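Local coordinates for penicillin-binding protein PbpB (Mycobacterium tuberculosis, PDB 6KGS), which builds cross-linked peptidoglycan from lipid intermediates for the mycobacterial cell wall and is acylated by beta-lactam antibiotics, at residues 267-272 with 473-478. Sequence-based numbering, arbitrary orientation.
Sequences PGSVNK and AGKTGT. With MER ((4R,5S)-3-{[(3S,5S)-5-(dimethylcarbamoyl)pyrrolidin-3-yl]sulfanyl}-5-[(2S,3R)-3-hydroxy-1-oxobutan-2-yl]-4-methyl-4,5-d ihydro-1H-pyrrole-2-carboxylic acid), chain B.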
loop_
_atom_site.group_PDB
_atom_site.type_symbol
_atom_site.label_atom_id
_atom_site.label_comp_id
_atom_site.label_asym_id
_atom_site.label_seq_id
_atom_site.Cartn_x
_atom_site.Cartn_y
_atom_site.Cartn_z
ATOM N N PRO A 267 -6.300 -8.197 -5.163
ATOM C CA PRO A 267 -5.393 -7.209 -5.774
ATOM C C PRO A 267 -5.438 -7.150 -7.295
ATOM O O PRO A 267 -5.001 -6.137 -7.872
ATOM C CB PRO A 267 -4.020 -7.685 -5.311
ATOM C CG PRO A 267 -4.227 -9.256 -5.252
ATOM C CD PRO A 267 -5.570 -9.348 -4.598
ATOM N N GLY A 268 -5.928 -8.187 -7.961
ATOM C CA GLY A 268 -5.833 -8.212 -9.409
ATOM C C GLY A 268 -4.383 -8.290 -9.851
ATOM O O GLY A 268 -3.512 -8.813 -9.139
ATOM N N SER A 269 -4.112 -7.756 -11.042
ATOM C CA SER A 269 -2.821 -7.965 -11.704
ATOM C C SER A 269 -1.636 -7.347 -10.965
ATOM O O SER A 269 -0.481 -7.675 -11.284
ATOM C CB SER A 269 -2.886 -7.401 -13.115
ATOM O OG SER A 269 -3.904 -8.050 -13.835
ATOM N N VAL A 270 -1.875 -6.464 -9.992
ATOM C CA VAL A 270 -0.776 -6.005 -9.140
ATOM C C VAL A 270 -0.096 -7.189 -8.450
ATOM O O VAL A 270 1.112 -7.152 -8.190
ATOM C CB VAL A 270 -1.293 -4.937 -8.151
ATOM C CG1 VAL A 270 -0.275 -4.632 -7.072
ATOM C CG2 VAL A 270 -1.605 -3.643 -8.916
ATOM N N ASN A 271 -0.830 -8.279 -8.197
ATOM C CA ASN A 271 -0.187 -9.468 -7.645
ATOM C C ASN A 271 0.842 -10.097 -8.588
ATOM O O ASN A 271 1.615 -10.946 -8.150
ATOM C CB ASN A 271 -1.241 -10.505 -7.273
ATOM C CG ASN A 271 -0.796 -11.417 -6.133
ATOM O OD1 ASN A 271 -0.276 -10.949 -5.123
ATOM N ND2 ASN A 271 -0.996 -12.722 -6.293
ATOM N N LYS A 272 0.891 -9.711 -9.862
ATOM C CA LYS A 272 1.754 -10.455 -10.761
ATOM C C LYS A 272 3.231 -10.250 -10.457
ATOM O O LYS A 272 4.072 -10.951 -11.028
ATOM C CB LYS A 272 1.438 -10.086 -12.208
ATOM C CG LYS A 272 0.060 -10.556 -12.663
ATOM C CD LYS A 272 -0.211 -10.136 -14.111
ATOM C CE LYS A 272 -1.613 -10.541 -14.566
ATOM N NZ LYS A 272 -1.837 -10.168 -16.006
ATOM N N ALA A 473 8.684 2.633 -12.220
ATOM C CA ALA A 473 8.306 1.239 -12.431
ATOM C C ALA A 473 7.052 1.002 -11.614
ATOM O O ALA A 473 6.942 1.530 -10.509
ATOM C CB ALA A 473 9.419 0.257 -12.006
ATOM N N GLY A 474 6.095 0.257 -12.161
ATOM C CA GLY A 474 4.866 0.005 -11.424
ATOM C C GLY A 474 4.030 -1.065 -12.095
ATOM O O GLY A 474 4.440 -1.679 -13.082
ATOM N N LYS A 475 2.830 -1.280 -11.553
ATOM C CA LYS A 475 1.940 -2.306 -12.090
ATOM C C LYS A 475 0.491 -1.882 -11.853
ATOM O O LYS A 475 0.163 -1.388 -10.774
ATOM C CB LYS A 475 2.225 -3.688 -11.452
ATOM C CG LYS A 475 1.391 -4.853 -12.046
ATOM C CD LYS A 475 1.770 -5.094 -13.527
ATOM C CE LYS A 475 0.881 -6.127 -14.215
ATOM N NZ LYS A 475 -0.403 -5.491 -14.648
ATOM N N THR A 476 -0.355 -2.059 -12.878
ATOM C CA THR A 476 -1.785 -1.762 -12.841
ATOM C C THR A 476 -2.573 -2.991 -12.406
ATOM O O THR A 476 -2.139 -4.127 -12.602
ATOM C CB THR A 476 -2.294 -1.322 -14.222
ATOM O OG1 THR A 476 -1.801 -2.243 -15.209
ATOM C CG2 THR A 476 -1.818 0.121 -14.579
ATOM N N GLY A 477 -3.751 -2.758 -11.843
ATOM C CA GLY A 477 -4.621 -3.855 -11.468
ATOM C C GLY A 477 -6.092 -3.518 -11.543
ATOM O O GLY A 477 -6.519 -2.394 -11.257
ATOM N N THR A 478 -6.874 -4.532 -11.899
ATOM C CA THR A 478 -8.333 -4.500 -11.910
ATOM C C THR A 478 -8.793 -5.868 -11.418
ATOM O O THR A 478 -8.385 -6.892 -11.977
ATOM C CB THR A 478 -8.870 -4.222 -13.322
ATOM O OG1 THR A 478 -8.333 -2.983 -13.798
ATOM C CG2 THR A 478 -10.390 -4.137 -13.326
HETATM C C1 MER B . -5.272 -7.534 -14.010
HETATM C C2 MER B . -6.377 -5.787 -17.198
HETATM C C3 MER B . -6.203 -8.158 -15.049
HETATM C C4 MER B . -5.680 -7.906 -16.476
HETATM C C5 MER B . -5.130 -5.689 -16.765
HETATM O O6 MER B . -5.598 -6.608 -13.282
HETATM C C7 MER B . -6.366 -9.665 -14.751
HETATM O O8 MER B . -7.321 -10.276 -15.629
HETATM C C9 MER B . -6.835 -9.963 -13.328
HETATM N N10 MER B . -4.574 -6.925 -16.452
HETATM C C11 MER B . -4.383 -4.429 -16.588
HETATM O O12 MER B . -3.397 -4.421 -15.717
HETATM O O13 MER B . -4.606 -3.373 -17.168
HETATM S S14 MER B . -7.434 -4.505 -17.431
HETATM C C15 MER B . -7.168 -3.749 -19.022
HETATM C C16 MER B . -8.405 -3.902 -19.889
HETATM C C17 MER B . -8.939 -2.500 -20.180
HETATM C C18 MER B . -6.696 -7.228 -17.407
HETATM N N19 MER B . -8.303 -1.608 -19.190
HETATM C C20 MER B . -8.148 -7.498 -17.061
HETATM C C21 MER B . -6.984 -2.233 -18.919
HETATM C C22 MER B . -10.444 -2.542 -20.145
HETATM N N23 MER B . -11.173 -1.784 -19.296
HETATM O O24 MER B . -10.956 -3.287 -20.960
HETATM C C25 MER B . -11.235 -0.332 -19.411
HETATM C C26 MER B . -12.017 -2.355 -18.263
#
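S269 and K475 meet in the active site of a penicillin-binding transpeptidase, where the SxxK motif (S269 to K272), leading into helix 272-281, packs against the KTG motif (K475 to G477) on strand 473-483. S269 OG is covalently bonded to MER C1 (1.5 Å), the acyl-enzyme of ring-opened meropenem. With chi1 at -60°, OG sits beside the serine's own N, keeping the ester close to the oxyanion hole. There MER O6 takes a hydrogen bond from each segment. The one from S269 N is weak; the straighter one runs from T478 N to MER O6, 2.8 Å long with an N-H...O angle of 159°. K475 runs alongside the S269 carbonyl oxygen, with K475 CG 3.5 Å from S269 O, then bends at chi2 and again at chi4 (81°). The last bend turns K475 NZ back to T476 O, a 3.0 Å bond. K272 crosses K475 at an oblique angle, its CD against K475 CE, and hydrogen-bonds through NZ to S324 and N326. S324 OG also makes a weak hydrogen bond with K475 NZ, linking the two lysines, though K272 NZ and K475 NZ stay 5.1 Å apart. V270 lays CG2 on the strand backbone, 3.4 Å from K475 O. G477 has no side chain to stand between strand and loop, and its CA comes within 4.0 Å of S269 N. T476 turns its hydroxyl, also bonded to T461, to the meropenem carboxylate, with OG1 donating to MER O12 at 2.7 Å.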